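Local coordinates for Phenylalanine/tyrosine ammonia-lyase (Rhodosporidium toruloides, PDB 1Y2M), which catalyses the non-oxidative deamination of L-phenylalanine and L-tyrosine to trans-cinnamic and p-coumaric acid, the commitment step of phenylpropanoid metabolism, at residues V318-H322 and P323-E327; D361-P364 and L365-P369; A430-G433 and K434-T438; Y657-P660 and R661-I664. One frame throughout, in Å; residues are numbered along the deposited sequence.

Contact 1 of 4, residues V318-H322 and P323-E327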
loop_
_atom_site.group_PDB
_atom_site.type_symbol
_atom_site.label_atom_id
_atom_site.label_comp_id
_atom_site.label_asym_id
_atom_site.label_seq_id
_atom_site.Cartn_x
_atom_site.Cartn_y
_atom_site.Cartn_z
ATOM N N VAL B 318 2.209 8.173 35.969
ATOM C CA VAL B 318 3.311 7.716 36.769
ATOM C C VAL B 318 4.183 6.758 35.973
ATOM O O VAL B 318 5.427 6.859 36.001
ATOM C CB VAL B 318 2.839 7.019 38.027
ATOM C CG1 VAL B 318 4.039 6.458 38.795
ATOM C CG2 VAL B 318 2.048 8.031 38.896
ATOM N N THR B 319 3.548 5.776 35.368
ATOM C CA THR B 319 4.290 4.628 34.848
ATOM C C THR B 319 4.758 4.721 33.389
ATOM O O THR B 319 5.795 4.124 33.043
ATOM C CB THR B 319 3.474 3.318 35.009
ATOM O OG1 THR B 319 2.141 3.490 34.483
ATOM C CG2 THR B 319 3.426 2.909 36.451
ATOM N N ARG B 320 4.029 5.447 32.543
ATOM C CA ARG B 320 4.384 5.499 31.119
ATOM C C ARG B 320 3.995 6.865 30.553
ATOM O O ARG B 320 2.957 7.038 29.898
ATOM C CB ARG B 320 3.755 4.333 30.323
ATOM C CG ARG B 320 4.161 4.327 28.832
ATOM C CD ARG B 320 3.800 3.001 28.241
ATOM N NE ARG B 320 4.163 2.749 26.827
ATOM C CZ ARG B 320 3.326 2.460 25.859
ATOM N NH1 ARG B 320 2.008 2.585 26.014
ATOM N NH2 ARG B 320 3.826 2.101 24.680
ATOM N N PRO B 321 4.809 7.876 30.904
ATOM C CA PRO B 321 4.367 9.258 30.790
ATOM C C PRO B 321 4.478 9.905 29.412
ATOM O O PRO B 321 5.036 10.986 29.293
ATOM C CB PRO B 321 5.214 9.983 31.861
ATOM C CG PRO B 321 6.483 9.226 31.905
ATOM C CD PRO B 321 6.109 7.768 31.618
ATOM N N HIS B 322 3.933 9.244 28.397
ATOM C CA HIS B 322 3.798 9.849 27.106
ATOM C C HIS B 322 2.699 10.885 27.244
ATOM O O HIS B 322 1.568 10.563 27.646
ATOM C CB HIS B 322 3.352 8.831 26.083
ATOM C CG HIS B 322 4.399 7.861 25.690
ATOM N ND1 HIS B 322 5.494 8.218 24.933
ATOM C CD2 HIS B 322 4.498 6.533 25.905
ATOM C CE1 HIS B 322 6.235 7.149 24.728
ATOM N NE2 HIS B 322 5.664 6.111 25.317
ATOM N N PRO B 323 3.015 12.146 26.948
ATOM C CA PRO B 323 2.016 13.186 27.200
ATOM C C PRO B 323 0.625 12.949 26.654
ATOM O O PRO B 323 -0.364 13.209 27.347
ATOM C CB PRO B 323 2.657 14.438 26.588
ATOM C CG PRO B 323 4.154 14.207 26.811
ATOM C CD PRO B 323 4.335 12.713 26.569
ATOM N N THR B 324 0.522 12.427 25.442
ATOM C CA THR B 324 -0.808 12.230 24.838
ATOM C C THR B 324 -1.458 10.960 25.338
ATOM O O THR B 324 -2.694 10.859 25.273
ATOM C CB THR B 324 -0.771 12.221 23.318
ATOM O OG1 THR B 324 0.233 11.291 22.879
ATOM C CG2 THR B 324 -0.498 13.650 22.790
ATOM N N GLN B 325 -0.682 10.007 25.857
ATOM C CA GLN B 325 -1.302 8.882 26.544
ATOM C C GLN B 325 -1.980 9.370 27.842
ATOM O O GLN B 325 -3.126 8.997 28.173
ATOM C CB GLN B 325 -0.255 7.842 26.901
ATOM C CG GLN B 325 -0.871 6.574 27.470
ATOM C CD GLN B 325 0.155 5.516 27.779
ATOM O OE1 GLN B 325 1.061 5.262 26.983
ATOM N NE2 GLN B 325 -0.027 4.825 28.926
ATOM N N ILE B 326 -1.245 10.176 28.595
ATOM C CA ILE B 326 -1.776 10.829 29.797
ATOM C C ILE B 326 -3.051 11.587 29.449
ATOM O O ILE B 326 -4.042 11.493 30.148
ATOM C CB ILE B 326 -0.740 11.764 30.381
ATOM C CG1 ILE B 326 0.459 10.975 30.936
ATOM C CG2 ILE B 326 -1.346 12.677 31.426
ATOM C CD1 ILE B 326 1.630 11.864 31.315
ATOM N N GLU B 327 -2.997 12.337 28.350
ATOM C CA GLU B 327 -4.130 13.131 27.918
ATOM C C GLU B 327 -5.374 12.294 27.671
ATOM O O GLU B 327 -6.465 12.619 28.129
ATOM C CB GLU B 327 -3.748 13.916 26.673
ATOM C CG GLU B 327 -4.875 14.603 25.980
ATOM C CD GLU B 327 -4.414 15.389 24.723
ATOM O OE1 GLU B 327 -3.196 15.617 24.583
ATOM O OE2 GLU B 327 -5.272 15.766 23.932
#

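Contact 2 of 4, residues D361-P364 and L365-P369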
loop_
_atom_site.group_PDB
_atom_site.type_symbol
_atom_site.label_atom_id
_atom_site.label_comp_id
_atom_site.label_asym_id
_atom_site.label_seq_id
_atom_site.Cartn_x
_atom_site.Cartn_y
_atom_site.Cartn_z
ATOM N N ASP B 361 -10.678 -6.423 31.320
ATOM C CA ASP B 361 -11.190 -5.957 30.025
ATOM C C ASP B 361 -10.240 -6.354 28.932
ATOM O O ASP B 361 -9.053 -6.429 29.137
ATOM C CB ASP B 361 -11.391 -4.434 30.030
ATOM C CG ASP B 361 -12.581 -3.995 30.855
ATOM O OD1 ASP B 361 -13.374 -4.868 31.310
ATOM O OD2 ASP B 361 -12.720 -2.778 31.037
ATOM N N ARG B 362 -10.753 -6.532 27.723
ATOM C CA ARG B 362 -9.892 -6.843 26.625
ATOM C C ARG B 362 -9.218 -5.569 26.089
ATOM O O ARG B 362 -9.485 -4.465 26.547
ATOM C CB ARG B 362 -10.704 -7.559 25.543
ATOM C CG ARG B 362 -11.265 -8.906 26.043
ATOM C CD ARG B 362 -12.125 -9.493 24.954
ATOM N NE ARG B 362 -12.754 -10.747 25.358
ATOM C CZ ARG B 362 -13.960 -10.832 25.913
ATOM N NH1 ARG B 362 -14.680 -9.745 26.166
ATOM N NH2 ARG B 362 -14.444 -12.030 26.227
ATOM N N TYR B 363 -8.377 -5.741 25.088
ATOM C CA TYR B 363 -7.484 -4.650 24.724
ATOM C C TYR B 363 -8.182 -3.449 24.113
ATOM O O TYR B 363 -7.668 -2.290 24.275
ATOM C CB TYR B 363 -6.366 -5.138 23.798
ATOM C CG TYR B 363 -5.266 -5.964 24.422
ATOM C CD1 TYR B 363 -5.353 -6.517 25.695
ATOM C CD2 TYR B 363 -4.159 -6.300 23.625
ATOM C CE1 TYR B 363 -4.291 -7.337 26.206
ATOM C CE2 TYR B 363 -3.189 -7.084 24.090
ATOM C CZ TYR B 363 -3.222 -7.583 25.358
ATOM O OH TYR B 363 -2.153 -8.403 25.708
ATOM N N PRO B 364 -9.296 -3.646 23.353
ATOM C CA PRO B 364 -9.949 -2.456 22.800
ATOM C C PRO B 364 -10.318 -1.365 23.821
ATOM O O PRO B 364 -10.283 -0.187 23.525
ATOM C CB PRO B 364 -11.169 -3.041 22.067
ATOM C CG PRO B 364 -10.591 -4.402 21.591
ATOM C CD PRO B 364 -9.912 -4.895 22.838
ATOM N N LEU B 365 -10.632 -1.782 25.036
ATOM C CA LEU B 365 -10.908 -0.859 26.127
ATOM C C LEU B 365 -9.650 -0.594 26.973
ATOM O O LEU B 365 -9.283 0.560 27.215
ATOM C CB LEU B 365 -12.011 -1.463 27.001
ATOM C CG LEU B 365 -13.373 -1.545 26.301
ATOM C CD1 LEU B 365 -14.430 -2.145 27.269
ATOM C CD2 LEU B 365 -13.854 -0.179 25.697
ATOM N N ARG B 366 -8.990 -1.660 27.417
ATOM C CA ARG B 366 -7.899 -1.529 28.394
ATOM C C ARG B 366 -6.632 -0.889 27.817
ATOM O O ARG B 366 -5.867 -0.306 28.575
ATOM C CB ARG B 366 -7.580 -2.869 29.020
ATOM C CG ARG B 366 -6.369 -2.909 29.994
ATOM C CD ARG B 366 -6.469 -4.075 30.944
ATOM N NE ARG B 366 -6.608 -5.375 30.289
ATOM C CZ ARG B 366 -5.647 -6.280 30.149
ATOM N NH1 ARG B 366 -4.399 -6.031 30.538
ATOM N NH2 ARG B 366 -5.928 -7.439 29.578
ATOM N N THR B 367 -6.426 -0.994 26.503
ATOM C CA THR B 367 -5.237 -0.372 25.886
ATOM C C THR B 367 -5.576 0.861 25.070
ATOM O O THR B 367 -4.728 1.368 24.288
ATOM C CB THR B 367 -4.416 -1.370 24.985
ATOM O OG1 THR B 367 -5.109 -1.627 23.758
ATOM C CG2 THR B 367 -4.067 -2.648 25.724
ATOM N N SER B 368 -6.792 1.395 25.241
ATOM C CA SER B 368 -7.232 2.541 24.442
ATOM C C SER B 368 -6.328 3.776 24.566
ATOM O O SER B 368 -5.995 4.390 23.556
ATOM C CB SER B 368 -8.734 2.813 24.642
ATOM O OG SER B 368 -9.104 2.961 26.004
ATOM N N PRO B 369 -5.885 4.141 25.799
ATOM C CA PRO B 369 -4.983 5.353 25.834
ATOM C C PRO B 369 -3.657 5.111 25.094
ATOM O O PRO B 369 -3.104 6.030 24.460
ATOM C CB PRO B 369 -4.758 5.600 27.323
ATOM C CG PRO B 369 -5.926 4.847 28.011
ATOM C CD PRO B 369 -6.135 3.623 27.166
HETATM O O HOH W 1 -8.187 -9.376 29.052
#

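Contact 3 of 4, residues A430-G433 and K434-T438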
loop_
_atom_site.group_PDB
_atom_site.type_symbol
_atom_site.label_atom_id
_atom_site.label_comp_id
_atom_site.label_asym_id
_atom_site.label_seq_id
_atom_site.Cartn_x
_atom_site.Cartn_y
_atom_site.Cartn_z
ATOM N N ALA B 430 -7.296 5.570 10.326
ATOM C CA ALA B 430 -7.453 4.133 10.185
ATOM C C ALA B 430 -7.239 3.447 11.545
ATOM O O ALA B 430 -7.887 2.452 11.860
ATOM C CB ALA B 430 -6.473 3.591 9.181
ATOM N N GLN B 431 -6.322 3.966 12.341
ATOM C CA GLN B 431 -6.055 3.405 13.664
ATOM C C GLN B 431 -7.210 3.661 14.646
ATOM O O GLN B 431 -7.582 2.774 15.435
ATOM C CB GLN B 431 -4.759 3.925 14.277
ATOM C CG GLN B 431 -3.524 3.554 13.449
ATOM C CD GLN B 431 -3.456 2.105 13.161
ATOM O OE1 GLN B 431 -3.067 1.316 14.026
ATOM N NE2 GLN B 431 -3.838 1.714 11.930
ATOM N N ILE B 432 -7.766 4.869 14.628
ATOM C CA ILE B 432 -8.982 5.161 15.397
ATOM C C ILE B 432 -10.077 4.195 14.958
ATOM O O ILE B 432 -10.726 3.531 15.774
ATOM C CB ILE B 432 -9.479 6.618 15.160
ATOM C CG1 ILE B 432 -8.450 7.641 15.662
ATOM C CG2 ILE B 432 -10.851 6.826 15.839
ATOM C CD1 ILE B 432 -8.717 9.053 15.236
ATOM N N GLY B 433 -10.301 4.097 13.643
ATOM C CA GLY B 433 -11.337 3.192 13.127
ATOM C C GLY B 433 -11.129 1.735 13.610
ATOM O O GLY B 433 -12.079 1.076 14.076
ATOM N N LYS B 434 -9.927 1.192 13.501
ATOM C CA LYS B 434 -9.683 -0.156 13.983
ATOM C C LYS B 434 -10.026 -0.287 15.468
ATOM O O LYS B 434 -10.689 -1.232 15.857
ATOM C CB LYS B 434 -8.242 -0.552 13.687
ATOM C CG LYS B 434 -7.928 -1.951 14.138
ATOM C CD LYS B 434 -8.653 -3.040 13.362
ATOM C CE LYS B 434 -8.177 -4.414 13.832
ATOM N NZ LYS B 434 -8.621 -5.628 13.020
ATOM N N LEU B 435 -9.651 0.684 16.294
ATOM C CA LEU B 435 -10.005 0.638 17.712
ATOM C C LEU B 435 -11.494 0.571 17.962
ATOM O O LEU B 435 -12.007 -0.334 18.641
ATOM C CB LEU B 435 -9.452 1.875 18.425
ATOM C CG LEU B 435 -9.640 1.819 19.959
ATOM C CD1 LEU B 435 -8.837 0.588 20.559
ATOM C CD2 LEU B 435 -9.233 3.100 20.606
ATOM N N ASN B 436 -12.206 1.547 17.430
ATOM C CA ASN B 436 -13.630 1.597 17.703
ATOM C C ASN B 436 -14.326 0.397 17.045
ATOM O O ASN B 436 -15.292 -0.124 17.584
ATOM C CB ASN B 436 -14.233 2.944 17.262
ATOM C CG ASN B 436 -13.683 4.098 18.099
ATOM O OD1 ASN B 436 -12.951 4.904 17.608
ATOM N ND2 ASN B 436 -14.018 4.135 19.399
ATOM N N PHE B 437 -13.875 -0.055 15.886
ATOM C CA PHE B 437 -14.500 -1.273 15.307
ATOM C C PHE B 437 -14.334 -2.429 16.327
ATOM O O PHE B 437 -15.247 -3.206 16.576
ATOM C CB PHE B 437 -13.776 -1.675 14.036
ATOM C CG PHE B 437 -14.081 -3.071 13.588
ATOM C CD1 PHE B 437 -15.338 -3.421 13.143
ATOM C CD2 PHE B 437 -13.118 -4.030 13.658
ATOM C CE1 PHE B 437 -15.630 -4.715 12.762
ATOM C CE2 PHE B 437 -13.395 -5.346 13.303
ATOM C CZ PHE B 437 -14.661 -5.674 12.844
ATOM N N THR B 438 -13.129 -2.611 16.845
ATOM C CA THR B 438 -12.881 -3.744 17.753
ATOM C C THR B 438 -13.676 -3.624 19.032
ATOM O O THR B 438 -14.192 -4.640 19.576
ATOM C CB THR B 438 -11.398 -3.982 18.140
ATOM O OG1 THR B 438 -10.847 -2.867 18.868
ATOM C CG2 THR B 438 -10.570 -4.218 16.893
#

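Contact 4 of 4, residues Y657-P660 and R661-I664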
loop_
_atom_site.group_PDB
_atom_site.type_symbol
_atom_site.label_atom_id
_atom_site.label_comp_id
_atom_site.label_asym_id
_atom_site.label_seq_id
_atom_site.Cartn_x
_atom_site.Cartn_y
_atom_site.Cartn_z
ATOM N N TYR B 657 -27.960 5.788 35.655
ATOM C CA TYR B 657 -26.704 5.111 35.795
ATOM C C TYR B 657 -25.577 5.736 35.019
ATOM O O TYR B 657 -24.424 5.521 35.358
ATOM C CB TYR B 657 -26.860 3.660 35.345
ATOM C CG TYR B 657 -27.952 2.911 36.075
ATOM C CD1 TYR B 657 -27.813 2.556 37.413
ATOM C CD2 TYR B 657 -29.120 2.560 35.423
ATOM C CE1 TYR B 657 -28.829 1.869 38.082
ATOM C CE2 TYR B 657 -30.150 1.912 36.083
ATOM C CZ TYR B 657 -30.000 1.567 37.398
ATOM O OH TYR B 657 -31.030 0.900 38.028
ATOM N N LEU B 658 -25.896 6.465 33.943
ATOM C CA LEU B 658 -24.840 7.049 33.122
ATOM C C LEU B 658 -24.047 8.046 33.942
ATOM O O LEU B 658 -24.599 8.716 34.822
ATOM C CB LEU B 658 -25.427 7.792 31.933
ATOM C CG LEU B 658 -25.907 6.897 30.814
ATOM C CD1 LEU B 658 -26.855 7.644 29.943
ATOM C CD2 LEU B 658 -24.794 6.425 30.034
ATOM N N SER B 659 -22.772 8.201 33.582
ATOM C CA SER B 659 -21.982 9.354 34.024
ATOM C C SER B 659 -22.700 10.599 33.686
ATOM O O SER B 659 -23.297 10.648 32.636
ATOM C CB SER B 659 -20.652 9.470 33.271
ATOM O OG SER B 659 -19.729 8.692 33.961
ATOM N N PRO B 660 -22.558 11.654 34.512
ATOM C CA PRO B 660 -23.151 12.912 34.087
ATOM C C PRO B 660 -22.638 13.453 32.758
ATOM O O PRO B 660 -23.361 14.181 32.083
ATOM C CB PRO B 660 -22.793 13.879 35.223
ATOM C CG PRO B 660 -21.705 13.250 35.957
ATOM C CD PRO B 660 -21.944 11.770 35.841
ATOM N N ARG B 661 -21.387 13.134 32.423
ATOM C CA ARG B 661 -20.760 13.632 31.205
ATOM C C ARG B 661 -21.178 12.799 30.027
ATOM O O ARG B 661 -21.338 13.310 28.925
ATOM C CB ARG B 661 -19.226 13.715 31.337
ATOM C CG ARG B 661 -18.780 14.818 32.276
ATOM C CD ARG B 661 -17.290 14.894 32.436
ATOM N NE ARG B 661 -16.911 15.944 33.382
ATOM C CZ ARG B 661 -16.723 17.231 33.078
ATOM N NH1 ARG B 661 -16.829 17.677 31.832
ATOM N NH2 ARG B 661 -16.381 18.084 34.035
ATOM N N THR B 662 -21.321 11.495 30.205
ATOM C CA THR B 662 -21.726 10.689 29.039
ATOM C C THR B 662 -23.230 10.836 28.775
ATOM O O THR B 662 -23.685 10.636 27.647
ATOM C CB THR B 662 -21.371 9.202 29.142
ATOM O OG1 THR B 662 -21.941 8.630 30.307
ATOM C CG2 THR B 662 -19.848 8.968 29.179
ATOM N N GLN B 663 -23.996 11.211 29.815
ATOM C CA GLN B 663 -25.413 11.498 29.636
ATOM C C GLN B 663 -25.628 12.646 28.603
ATOM O O GLN B 663 -26.660 12.705 27.906
ATOM C CB GLN B 663 -26.038 11.838 30.988
ATOM C CG GLN B 663 -27.571 11.992 30.978
ATOM C CD GLN B 663 -28.093 12.347 32.379
ATOM O OE1 GLN B 663 -27.665 11.744 33.361
ATOM N NE2 GLN B 663 -28.958 13.359 32.465
ATOM N N ILE B 664 -24.670 13.569 28.510
ATOM C CA ILE B 664 -24.754 14.679 27.556
ATOM C C ILE B 664 -24.923 14.178 26.141
ATOM O O ILE B 664 -25.786 14.679 25.359
ATOM C CB ILE B 664 -23.542 15.622 27.701
ATOM C CG1 ILE B 664 -23.589 16.266 29.074
ATOM C CG2 ILE B 664 -23.575 16.710 26.617
ATOM C CD1 ILE B 664 -22.274 17.030 29.498
#

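Contact 1 of 4, residues V318-H322 and P323-E327
Gln325 reaches back from the first turn of its helix to the side chain of Arg320, its OE1 lying 3.0 Å from Arg320 NH1. With CG anti to its own backbone N (chi1 -173°) and the chain extended beyond it, the amide reaches the preceding loop, where the side chain crosses that of Arg320 at about a right angle. The ring of His322 comes in beside both: CD2 sits over one guanidinium face of Arg320, offset toward its rim, and is 3.8 Å from Gln325 OE1, which lies at the ring edge. The polar ends have further partners: Glu389 of the second subunit takes Arg320 NE in a salt bridge and His322 NE2 in a hydrogen bond, while Gln325 NE2 bonds to His316 ND1 of its own chain. His322 is the N-cap residue, and its carbonyl receives the nearly straight Ile326 N–His322 O bond of 3.0 Å. Pro323, which has no N-H to offer, suits the first turn of a helix. Pro321, the central residue of an inverse gamma turn, meets Ile326 with CB 4.1 Å from Ile326 CD1. The corner thus joins helix 314-318 to helix 323-336, with helix 368-391 against it through Gln370 and Ser377.

Contact 2 of 4, residues D361-P364 and L365-P369
Arg366 folds back onto Asp361 round the short helix 363-366, which Arg362 precedes as N-cap residue and which leads, after Thr367, into helix 368-391 of this largely helical lyase. Among the aromatic contacts, Arg366 NH2 meets the edge of the Tyr363 ring, 3.7 Å from CE1, the two planes almost perpendicular. Thr367 CG2 makes an off-centre CH-pi contact, 4.2 Å from the centroid of the Tyr363 ring; the methyl branch of threonine supplies the C-H groups. Apolar packing is slighter, Leu365 turning its branches to helix 273-303.

Of the hydrogen bonds, the chief side-chain one is Arg366 NE to Asp361 O, 2.9 Å long and nearly straight at 167°, with the oxygen in the guanidinium plane. NH2 adds a weak bond to the same oxygen, and a water accepts from Arg366 NH2 and lies 3.1 Å from Asp361 O. The chain of Arg366 bends at chi3 (56°), which turns the guanidinium edge to Asp361 O; its NH1 bonds to Gly410 O of the second subunit. Arg366 probably binds cinnamate, as in related enzymes, and these bonds may help to hold its guanidinium in position. Arg362 O accepts from Leu365 N and Arg366 N, as expected at a helix start. Thr367 OG1, also bonded to Gln414 NE2 of the second subunit, donates to Tyr363 O at 2.7 Å, and Thr367 N reaches that oxygen from the opposite face of the carbonyl plane.

Contact 3 of 4, residues A430-G433 and K434-T438
About two and a half turns of the long helix 416-443 make up this contact, where Ile432 and Asn436, four residues apart, lie side by side and point the same way. Ile432 CG2 comes 3.4 Å from Asn436 OD1, a methyl alongside an amide oxygen. That oxygen also lies 3.2 Å from Ile432 O; as both are acceptors, they do not bond, and OD1 finds its donor in Ser293 OG of helix 273-303. An asparagine suits this buried face because its short amide can serve a neighbouring helix, while the isoleucine packs on Leu520 of helix 506-560.

The backbone has the i to i+4 pattern of an alpha helix. Lys434 N bonds to Ala430 O at 2.9 Å and Leu435 N to Gln431 O at 3.1 Å; Asn436 N and Phe437 N point almost straight down the carbonyls of Ile432 and Gly433. Phe437 CB lies 3.2 Å from Gly433 O, a normal approach between a side chain and the backbone one turn earlier.

This helix belongs to the central helical bundle of the PAL/histidase family, and its faces meet different partners. Phe437, its CG anti to the backbone N (chi1 164°), carries its ring away from 430-433 to pack on Ala474 and Ala475 of helix 468-484. Lys434 sends NZ, past a bend at chi2, to Val492 O of the second subunit and Gln493 OE1 of the third. Thr438 OG1 donates to Leu435 O at 2.8 Å.

Contact 4 of 4, residues Y657-P660 and R661-I664
Leu658 and Ser659 lie against Thr662 and Gln663 where a loop turns into helix 662-672, a plain loop-to-helix junction away from the active site. Hydrogen bonding across it rests on the backbone: Gln663 N gives its proton to Ser659 O at 3.0 Å, with an N-H...O angle of 152° and the donor lying close to the direction of the C=O bond. Pro660 fits at the entry to a helical turn, since its fixed phi of -59° suits the turn and it needs no acceptor for an N-H.

The van der Waals contacts gather round the hydroxyl of Thr662. OG1 sits between the backbone N and the carbonyl carbon of its own residue (chi1 57°), a rotation that turns it back to the loop, 3.3 Å from Ser659 CB and 3.6 Å from Leu658 CD2. The side chains of Leu658 and Thr662 cross at a slant, and Leu658 CD1 reaches on to Gln663 CA at 4.1 Å. Ile664 CG1 rests 3.7 Å from Pro660 O, and the side chain also packs on helix 708-714.

The hydroxyls of Ser659 and Thr662 find partners elsewhere in the chain. Glu302 of helix 273-303 takes Thr662 OG1 through OE1 and Ser659 N through OE2, and the carbonyls of Leu335 and Glu337 share the one proton of Ser659 OG. The carboxylate of Glu302 thus ties loop and helix together, its negative charge probably eased by these donors.

From the N terminus the four local contacts follow in series, none enclosing or crossing another. Contact 1 turns the loop after helix 314-318 into helix 323-336, and contact 2 passes from helix 363-366 into helix 368-391. These two touch where Gln325 CG packs 3.8 Å from Pro369 O. Contact 3 closes no loop, lying within helix 416-443; it meets contact 2 where Pro364 CG comes 3.1 Å from Thr438 OG1 and Leu435 lies on Ser368. Contacts 1 to 3 all reach the second subunit. Contact 4, at the start of helix 662-672, stands apart, its centre about 20 Å from that of contact 2 and its outside partners within its own chain.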